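Long-range contacts in UDP-N-acetylmuramate--L-alanine ligase (Thermotoga maritima, PDB 1J6U), which catalyses the ATP-dependent joining of L-alanine to UDP-N-acetylmuramate, a step of peptidoglycan synthesis in the bacterial cell wall: residues A[38-43]-A[59-64]; A[218-223]-A[232-237]. One frame throughout, in Å; residues are numbered along the deposited sequence.

Contact 1. Residues A[38-43]-A[59-64]; sequences DVYGSN and PIFVPH
His64 turns its imidazole back over the end of strand 38-42, and Ser42 meets it at the ring edge. ND1 of His64 donates to OG of Ser42 at 3.0 Å, with the oxygen only 2° out of the ring plane. Ser42 sends OG into the position between its backbone N and carbonyl carbon (chi1 63°), which aims it at the imidazole, and the carboxylate of Glu87 is hydrogen-bonded to both OG of Ser42 and ND1 of His64. One face of the same imidazole lies against the backbone of Asn43, whose carbonyl carbon sits 3.7 Å above the plane, offset toward the rim. A water donates to OD1 of Asn43 at 2.7 Å and is also hydrogen-bonded to NE2 of His64. An alanine in place of His64 would probably leave OG of Ser42 and the Glu87 carboxylate without their imidazole partner and uncover the backbone of Asn43. The backbones beneath pair in parallel register, Gly41 beside Ile60 and Ser42 beside Phe61, as the two strands of a right-handed beta-alpha-beta crossover through helix 48-55, in the Rossmann-like N-terminal domain of the Mur ligases; strand 60-61 is the outermost of its parallel sheet. Gly41 bonds to 59-64 through both its backbone polar atoms: its N donates to O of Pro59, and its O receives N of Phe61 at 2.8 Å (164° at the hydrogen). N of Asn43 then donates to O of Phe61. On the Ser42 face, Tyr40 and Phe61 run slantwise to one another, CD1 of Tyr40 reaching the edge of the Phe61 ring at CE2, 3.9 Å away. Tyr70 lies against both rings, while the Tyr40 hydroxyl bonds to His16 and to N of Tyr70.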
ATOM      1  N   ASP A  38     -24.918   8.680   8.545  1.00 57.20           N
ATOM      2  CA  ASP A  38     -24.387   9.308   9.748  1.00 54.49           C
ATOM      3  C   ASP A  38     -23.219   8.404  10.174  1.00 48.26           C
ATOM      4  O   ASP A  38     -23.401   7.283  10.630  1.00 57.41           O
ATOM      5  CB  ASP A  38     -25.457   9.363  10.825  1.00 64.94           C
ATOM      6  CG  ASP A  38     -25.107  10.338  11.938  1.00 86.15           C
ATOM      7  OD1 ASP A  38     -23.947  10.838  11.947  1.00 83.92           O
ATOM      8  OD2 ASP A  38     -25.994  10.596  12.804  1.00 91.59           O
ATOM      9  N   VAL A  39     -22.009   8.911  10.037  1.00 37.98           N
ATOM     10  CA  VAL A  39     -20.835   8.122  10.320  1.00 37.77           C
ATOM     11  C   VAL A  39     -19.944   8.672  11.397  1.00 32.44           C
ATOM     12  O   VAL A  39     -19.735   9.867  11.479  1.00 37.83           O
ATOM     13  CB  VAL A  39     -20.004   7.976   8.998  1.00 47.24           C
ATOM     14  CG1 VAL A  39     -18.632   7.472   9.275  1.00 43.69           C
ATOM     15  CG2 VAL A  39     -20.733   7.026   8.033  1.00 49.11           C
ATOM     16  N   TYR A  40     -19.421   7.792  12.243  1.00 32.72           N
ATOM     17  CA  TYR A  40     -18.470   8.224  13.267  1.00 37.36           C
ATOM     18  C   TYR A  40     -17.706   6.982  13.673  1.00 34.18           C
ATOM     19  O   TYR A  40     -18.025   5.851  13.260  1.00 34.35           O
ATOM     20  CB  TYR A  40     -19.165   8.875  14.480  1.00 39.04           C
ATOM     21  CG  TYR A  40     -19.881   7.909  15.401  1.00 39.97           C
ATOM     22  CD1 TYR A  40     -19.239   7.385  16.521  1.00 33.78           C
ATOM     23  CD2 TYR A  40     -21.198   7.495  15.137  1.00 41.54           C
ATOM     24  CE1 TYR A  40     -19.887   6.470  17.370  1.00 46.08           C
ATOM     25  CE2 TYR A  40     -21.859   6.577  15.978  1.00 40.71           C
ATOM     26  CZ  TYR A  40     -21.192   6.079  17.094  1.00 46.91           C
ATOM     27  OH  TYR A  40     -21.833   5.243  17.964  1.00 45.17           O
ATOM     28  N   GLY A  41     -16.689   7.155  14.489  1.00 29.99           N
ATOM     29  CA  GLY A  41     -15.956   5.960  14.845  1.00 27.51           C
ATOM     30  C   GLY A  41     -14.902   6.230  15.876  1.00 37.24           C
ATOM     31  O   GLY A  41     -14.785   7.325  16.440  1.00 32.18           O
ATOM     32  N   SER A  42     -14.082   5.226  16.087  1.00 40.34           N
ATOM     33  CA  SER A  42     -13.076   5.363  17.104  1.00 42.67           C
ATOM     34  C   SER A  42     -11.837   4.607  16.685  1.00 41.66           C
ATOM     35  O   SER A  42     -11.872   3.720  15.821  1.00 30.28           O
ATOM     36  CB  SER A  42     -13.621   4.747  18.374  1.00 44.32           C
ATOM     37  OG  SER A  42     -13.822   3.372  18.098  1.00 32.37           O
ATOM     38  N   ASN A  43     -10.746   4.911  17.357  1.00 35.96           N
ATOM     39  CA  ASN A  43      -9.512   4.255  17.014  1.00 45.05           C
ATOM     40  C   ASN A  43      -8.635   4.246  18.241  1.00 39.24           C
ATOM     41  O   ASN A  43      -8.761   5.095  19.130  1.00 40.19           O
ATOM     42  CB  ASN A  43      -8.823   5.017  15.855  1.00 44.64           C
ATOM     43  CG  ASN A  43      -7.952   4.110  14.998  1.00 53.79           C
ATOM     44  OD1 ASN A  43      -8.431   3.084  14.477  1.00 36.71           O
ATOM     45  ND2 ASN A  43      -6.670   4.479  14.839  1.00 51.58           N
ATOM     46  N   PRO A  59     -16.970  12.588  13.468  1.00 50.50           N
ATOM     47  CA  PRO A  59     -16.562  12.446  14.866  1.00 40.23           C
ATOM     48  C   PRO A  59     -15.736  11.175  14.985  1.00 38.70           C
ATOM     49  O   PRO A  59     -16.206  10.083  14.626  1.00 39.04           O
ATOM     50  CB  PRO A  59     -17.879  12.333  15.592  1.00 46.00           C
ATOM     51  CG  PRO A  59     -18.856  12.989  14.645  1.00 46.60           C
ATOM     52  CD  PRO A  59     -18.424  12.475  13.332  1.00 50.50           C
ATOM     53  N   ILE A  60     -14.504  11.339  15.465  1.00 30.62           N
ATOM     54  CA  ILE A  60     -13.574  10.249  15.639  1.00 35.62           C
ATOM     55  C   ILE A  60     -13.082  10.329  17.058  1.00 46.37           C
ATOM     56  O   ILE A  60     -12.488  11.348  17.454  1.00 45.86           O
ATOM     57  CB  ILE A  60     -12.318  10.384  14.754  1.00 43.64           C
ATOM     58  CG1 ILE A  60     -12.700  10.442  13.264  1.00 32.63           C
ATOM     59  CG2 ILE A  60     -11.378   9.213  15.070  1.00 34.43           C
ATOM     60  CD1 ILE A  60     -13.484   9.229  12.790  1.00 44.78           C
ATOM     61  N   PHE A  61     -13.274   9.241  17.797  1.00 41.49           N
ATOM     62  CA  PHE A  61     -12.891   9.187  19.204  1.00 39.88           C
ATOM     63  C   PHE A  61     -11.713   8.288  19.473  1.00 36.46           C
ATOM     64  O   PHE A  61     -11.701   7.116  19.094  1.00 37.03           O
ATOM     65  CB  PHE A  61     -14.093   8.724  20.030  1.00 36.73           C
ATOM     66  CG  PHE A  61     -15.302   9.583  19.843  1.00 34.67           C
ATOM     67  CD1 PHE A  61     -15.356  10.846  20.402  1.00 34.47           C
ATOM     68  CD2 PHE A  61     -16.348   9.163  19.046  1.00 31.68           C
ATOM     69  CE1 PHE A  61     -16.436  11.697  20.175  1.00 40.18           C
ATOM     70  CE2 PHE A  61     -17.435   9.997  18.809  1.00 44.34           C
ATOM     71  CZ  PHE A  61     -17.476  11.278  19.383  1.00 49.92           C
ATOM     72  N   VAL A  62     -10.714   8.852  20.128  1.00 37.14           N
ATOM     73  CA  VAL A  62      -9.514   8.101  20.470  1.00 47.76           C
ATOM     74  C   VAL A  62      -9.276   8.356  21.941  1.00 48.56           C
ATOM     75  O   VAL A  62      -9.300   9.512  22.370  1.00 58.01           O
ATOM     76  CB  VAL A  62      -8.294   8.619  19.701  1.00 45.85           C
ATOM     77  CG1 VAL A  62      -7.044   7.830  20.097  1.00 37.07           C
ATOM     78  CG2 VAL A  62      -8.569   8.530  18.201  1.00 47.27           C
ATOM     79  N   PRO A  63      -9.035   7.296  22.731  1.00 39.84           N
ATOM     80  CA  PRO A  63      -8.979   5.899  22.304  1.00 30.98           C
ATOM     81  C   PRO A  63     -10.330   5.221  22.425  1.00 34.17           C
ATOM     82  O   PRO A  63     -11.356   5.888  22.539  1.00 42.22           O
ATOM     83  CB  PRO A  63      -7.977   5.292  23.256  1.00 39.62           C
ATOM     84  CG  PRO A  63      -8.364   5.995  24.583  1.00 36.43           C
ATOM     85  CD  PRO A  63      -8.554   7.440  24.127  1.00 44.01           C
ATOM     86  N   HIS A  64     -10.324   3.892  22.398  1.00 38.47           N
ATOM     87  CA  HIS A  64     -11.559   3.131  22.516  1.00 42.70           C
ATOM     88  C   HIS A  64     -12.100   3.244  23.938  1.00 50.37           C
ATOM     89  O   HIS A  64     -11.357   3.142  24.923  1.00 54.27           O
ATOM     90  CB  HIS A  64     -11.331   1.665  22.174  1.00 30.81           C
ATOM     91  CG  HIS A  64     -11.016   1.427  20.728  1.00 49.53           C
ATOM     92  ND1 HIS A  64     -11.755   1.982  19.706  1.00 44.35           N
ATOM     93  CD2 HIS A  64     -10.033   0.708  20.134  1.00 41.16           C
ATOM     94  CE1 HIS A  64     -11.237   1.617  18.547  1.00 54.16           C
ATOM     95  NE2 HIS A  64     -10.191   0.843  18.779  1.00 52.34           N
TER
HETATM   96  O   HOH W   1      -8.263   1.084  16.209  1.00 39.40           O

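Contact 2. Residues A[218-223]-A[232-237]; sequences LVVTFA and GDVTFG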
ATOM      1  N   LEU A 218     -11.912 -12.244 -15.698  1.00 49.35           N
ATOM      2  CA  LEU A 218     -10.554 -12.219 -16.202  1.00 44.04           C
ATOM      3  C   LEU A 218      -9.559 -12.108 -15.039  1.00 45.44           C
ATOM      4  O   LEU A 218      -9.642 -11.216 -14.200  1.00 41.45           O
ATOM      5  CB  LEU A 218     -10.408 -11.049 -17.169  1.00 49.35           C
ATOM      6  CG  LEU A 218      -9.067 -10.791 -17.849  1.00 51.10           C
ATOM      7  CD1 LEU A 218      -8.771 -11.898 -18.825  1.00 39.11           C
ATOM      8  CD2 LEU A 218      -9.117  -9.437 -18.554  1.00 59.73           C
ATOM      9  N   VAL A 219      -8.613 -13.030 -14.997  1.00 38.94           N
ATOM     10  CA  VAL A 219      -7.630 -13.032 -13.946  1.00 39.56           C
ATOM     11  C   VAL A 219      -6.266 -12.715 -14.543  1.00 47.47           C
ATOM     12  O   VAL A 219      -5.852 -13.349 -15.518  1.00 40.23           O
ATOM     13  CB  VAL A 219      -7.582 -14.427 -13.230  1.00 46.29           C
ATOM     14  CG1 VAL A 219      -6.457 -14.463 -12.214  1.00 31.92           C
ATOM     15  CG2 VAL A 219      -8.899 -14.693 -12.504  1.00 35.94           C
ATOM     16  N   VAL A 220      -5.580 -11.703 -13.995  1.00 43.25           N
ATOM     17  CA  VAL A 220      -4.239 -11.400 -14.487  1.00 34.89           C
ATOM     18  C   VAL A 220      -3.331 -11.973 -13.427  1.00 35.55           C
ATOM     19  O   VAL A 220      -3.541 -11.816 -12.216  1.00 41.20           O
ATOM     20  CB  VAL A 220      -3.966  -9.897 -14.697  1.00 30.12           C
ATOM     21  CG1 VAL A 220      -2.506  -9.698 -14.995  1.00 27.28           C
ATOM     22  CG2 VAL A 220      -4.786  -9.375 -15.907  1.00 30.02           C
ATOM     23  N   THR A 221      -2.287 -12.616 -13.887  1.00 35.13           N
ATOM     24  CA  THR A 221      -1.440 -13.276 -12.961  1.00 34.20           C
ATOM     25  C   THR A 221       0.039 -13.167 -13.299  1.00 42.62           C
ATOM     26  O   THR A 221       0.417 -12.970 -14.467  1.00 37.25           O
ATOM     27  CB  THR A 221      -1.925 -14.721 -12.905  1.00 38.08           C
ATOM     28  OG1 THR A 221      -2.170 -15.071 -11.551  1.00 47.11           O
ATOM     29  CG2 THR A 221      -0.959 -15.663 -13.572  1.00 28.10           C
ATOM     30  N   PHE A 222       0.858 -13.290 -12.251  1.00 37.98           N
ATOM     31  CA  PHE A 222       2.309 -13.215 -12.341  1.00 43.51           C
ATOM     32  C   PHE A 222       2.850 -14.571 -12.817  1.00 47.01           C
ATOM     33  O   PHE A 222       2.825 -15.581 -12.097  1.00 40.70           O
ATOM     34  CB  PHE A 222       2.893 -12.815 -10.971  1.00 40.11           C
ATOM     35  CG  PHE A 222       4.381 -12.682 -10.964  1.00 39.23           C
ATOM     36  CD1 PHE A 222       5.049 -12.150 -12.063  1.00 40.76           C
ATOM     37  CD2 PHE A 222       5.122 -13.088  -9.857  1.00 48.76           C
ATOM     38  CE1 PHE A 222       6.436 -12.026 -12.068  1.00 53.88           C
ATOM     39  CE2 PHE A 222       6.509 -12.970  -9.844  1.00 44.92           C
ATOM     40  CZ  PHE A 222       7.169 -12.439 -10.954  1.00 50.39           C
ATOM     41  N   ALA A 223       3.327 -14.571 -14.057  1.00 46.06           N
ATOM     42  CA  ALA A 223       3.828 -15.775 -14.697  1.00 52.93           C
ATOM     43  C   ALA A 223       4.900 -16.483 -13.902  1.00 54.05           C
ATOM     44  O   ALA A 223       5.127 -17.675 -14.092  1.00 49.86           O
ATOM     45  CB  ALA A 223       4.333 -15.452 -16.103  1.00 47.97           C
ATOM     46  N   GLY A 232      -3.969 -17.477 -14.109  1.00 47.46           N
ATOM     47  CA  GLY A 232      -4.192 -16.336 -14.972  1.00 46.79           C
ATOM     48  C   GLY A 232      -4.694 -16.604 -16.373  1.00 47.76           C
ATOM     49  O   GLY A 232      -4.261 -17.530 -17.050  1.00 49.73           O
ATOM     50  N   ASP A 233      -5.625 -15.781 -16.813  1.00 38.72           N
ATOM     51  CA  ASP A 233      -6.108 -15.881 -18.164  1.00 35.22           C
ATOM     52  C   ASP A 233      -4.996 -15.254 -18.996  1.00 34.74           C
ATOM     53  O   ASP A 233      -4.793 -15.620 -20.132  1.00 45.56           O
ATOM     54  CB  ASP A 233      -7.420 -15.137 -18.259  1.00 44.12           C
ATOM     55  CG  ASP A 233      -8.509 -15.812 -17.444  1.00 50.88           C
ATOM     56  OD1 ASP A 233      -9.223 -15.119 -16.676  1.00 58.22           O
ATOM     57  OD2 ASP A 233      -8.645 -17.057 -17.577  1.00 73.93           O
ATOM     58  N   VAL A 234      -4.288 -14.282 -18.418  1.00 41.12           N
ATOM     59  CA  VAL A 234      -3.112 -13.658 -19.043  1.00 35.41           C
ATOM     60  C   VAL A 234      -2.077 -13.450 -17.930  1.00 42.44           C
ATOM     61  O   VAL A 234      -2.422 -13.301 -16.743  1.00 33.20           O
ATOM     62  CB  VAL A 234      -3.385 -12.289 -19.742  1.00 39.58           C
ATOM     63  CG1 VAL A 234      -4.444 -12.458 -20.785  1.00 57.00           C
ATOM     64  CG2 VAL A 234      -3.784 -11.238 -18.737  1.00 56.50           C
ATOM     65  N   THR A 235      -0.808 -13.459 -18.322  1.00 36.31           N
ATOM     66  CA  THR A 235       0.284 -13.286 -17.381  1.00 39.58           C
ATOM     67  C   THR A 235       1.309 -12.218 -17.777  1.00 36.71           C
ATOM     68  O   THR A 235       1.354 -11.737 -18.925  1.00 32.33           O
ATOM     69  CB  THR A 235       1.039 -14.602 -17.171  1.00 39.29           C
ATOM     70  OG1 THR A 235       1.657 -14.989 -18.401  1.00 42.83           O
ATOM     71  CG2 THR A 235       0.098 -15.675 -16.727  1.00 30.27           C
ATOM     72  N   PHE A 236       2.117 -11.844 -16.785  1.00 34.41           N
ATOM     73  CA  PHE A 236       3.178 -10.853 -16.956  1.00 38.18           C
ATOM     74  C   PHE A 236       4.318 -11.419 -16.117  1.00 40.22           C
ATOM     75  O   PHE A 236       4.112 -12.077 -15.094  1.00 32.58           O
ATOM     76  CB  PHE A 236       2.758  -9.443 -16.447  1.00 33.65           C
ATOM     77  CG  PHE A 236       2.426  -9.402 -14.979  1.00 33.13           C
ATOM     78  CD1 PHE A 236       3.421  -9.135 -14.030  1.00 36.56           C
ATOM     79  CD2 PHE A 236       1.167  -9.761 -14.537  1.00 26.30           C
ATOM     80  CE1 PHE A 236       3.165  -9.246 -12.649  1.00 29.15           C
ATOM     81  CE2 PHE A 236       0.890  -9.884 -13.162  1.00 40.82           C
ATOM     82  CZ  PHE A 236       1.892  -9.631 -12.205  1.00 27.61           C
ATOM     83  N   GLY A 237       5.521 -11.154 -16.580  1.00 38.08           N
ATOM     84  CA  GLY A 237       6.699 -11.645 -15.928  1.00 34.48           C
ATOM     85  C   GLY A 237       7.852 -10.940 -16.582  1.00 39.31           C
ATOM     86  O   GLY A 237       7.681 -10.030 -17.404  1.00 36.69           O
TER
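The carbonyl oxygen of Val219 is gripped by two successive backbone N-H groups: N of Asp233 donates to it at 2.8 Å, and N of Val234 adds a weak, longer bond. Asp233 returns the grip through its side chain, OD1 taking N of Val219 at 2.7 Å on the anti side of the carboxylate, 29° out of its plane. CD1 of Leu218 packs across CB of this aspartate. From here strands 218-222 and 234-236 run parallel at one end of the mixed sheet of the Mur ligase middle domain, the domain with the predicted ATP-binding loop; beyond them the backbone of Thr235 bonds to Tyr243. On one face the CG2 methyls of Thr221 and Thr235 lie side by side in a tight 3.3 Å contact, their hydroxyls bonded elsewhere, to Thr228 and Thr242. On the other, CG2 of Val220 meets CG2 of Val234, and CG1 of Val220 abuts the edge of the Phe236 ring. Phe236 holds CG between its backbone N and carbonyl carbon (chi1 61°), which folds the ring back over CA of Phe222, 3.9 Å from the centroid. The two phenylalanine rings are near parallel (24°) but slid apart, barely overlapping.

Overall arrangement
Both contacts pair the last strand at one end of a sheet with its inner neighbour in parallel, but in different domains: contact 1 in the N-terminal Rossmann-like sheet, contact 2 in the middle-domain sheet. They share no element, lie on opposite sides of the chain's centre, and their nearest atoms are about 31 Å apart. Each is partly buried. A helix joins the strands of contact 1, whereas the short connection in contact 2 contains none. Contact 1 is the more polar between side chains, with imidazole, hydroxyl and water at its C-terminal end; contact 2 is mostly aliphatic and aromatic, its polar side-chain bond lying at the N-terminal end, and helix 276-291 packs on its valine and phenylalanine face.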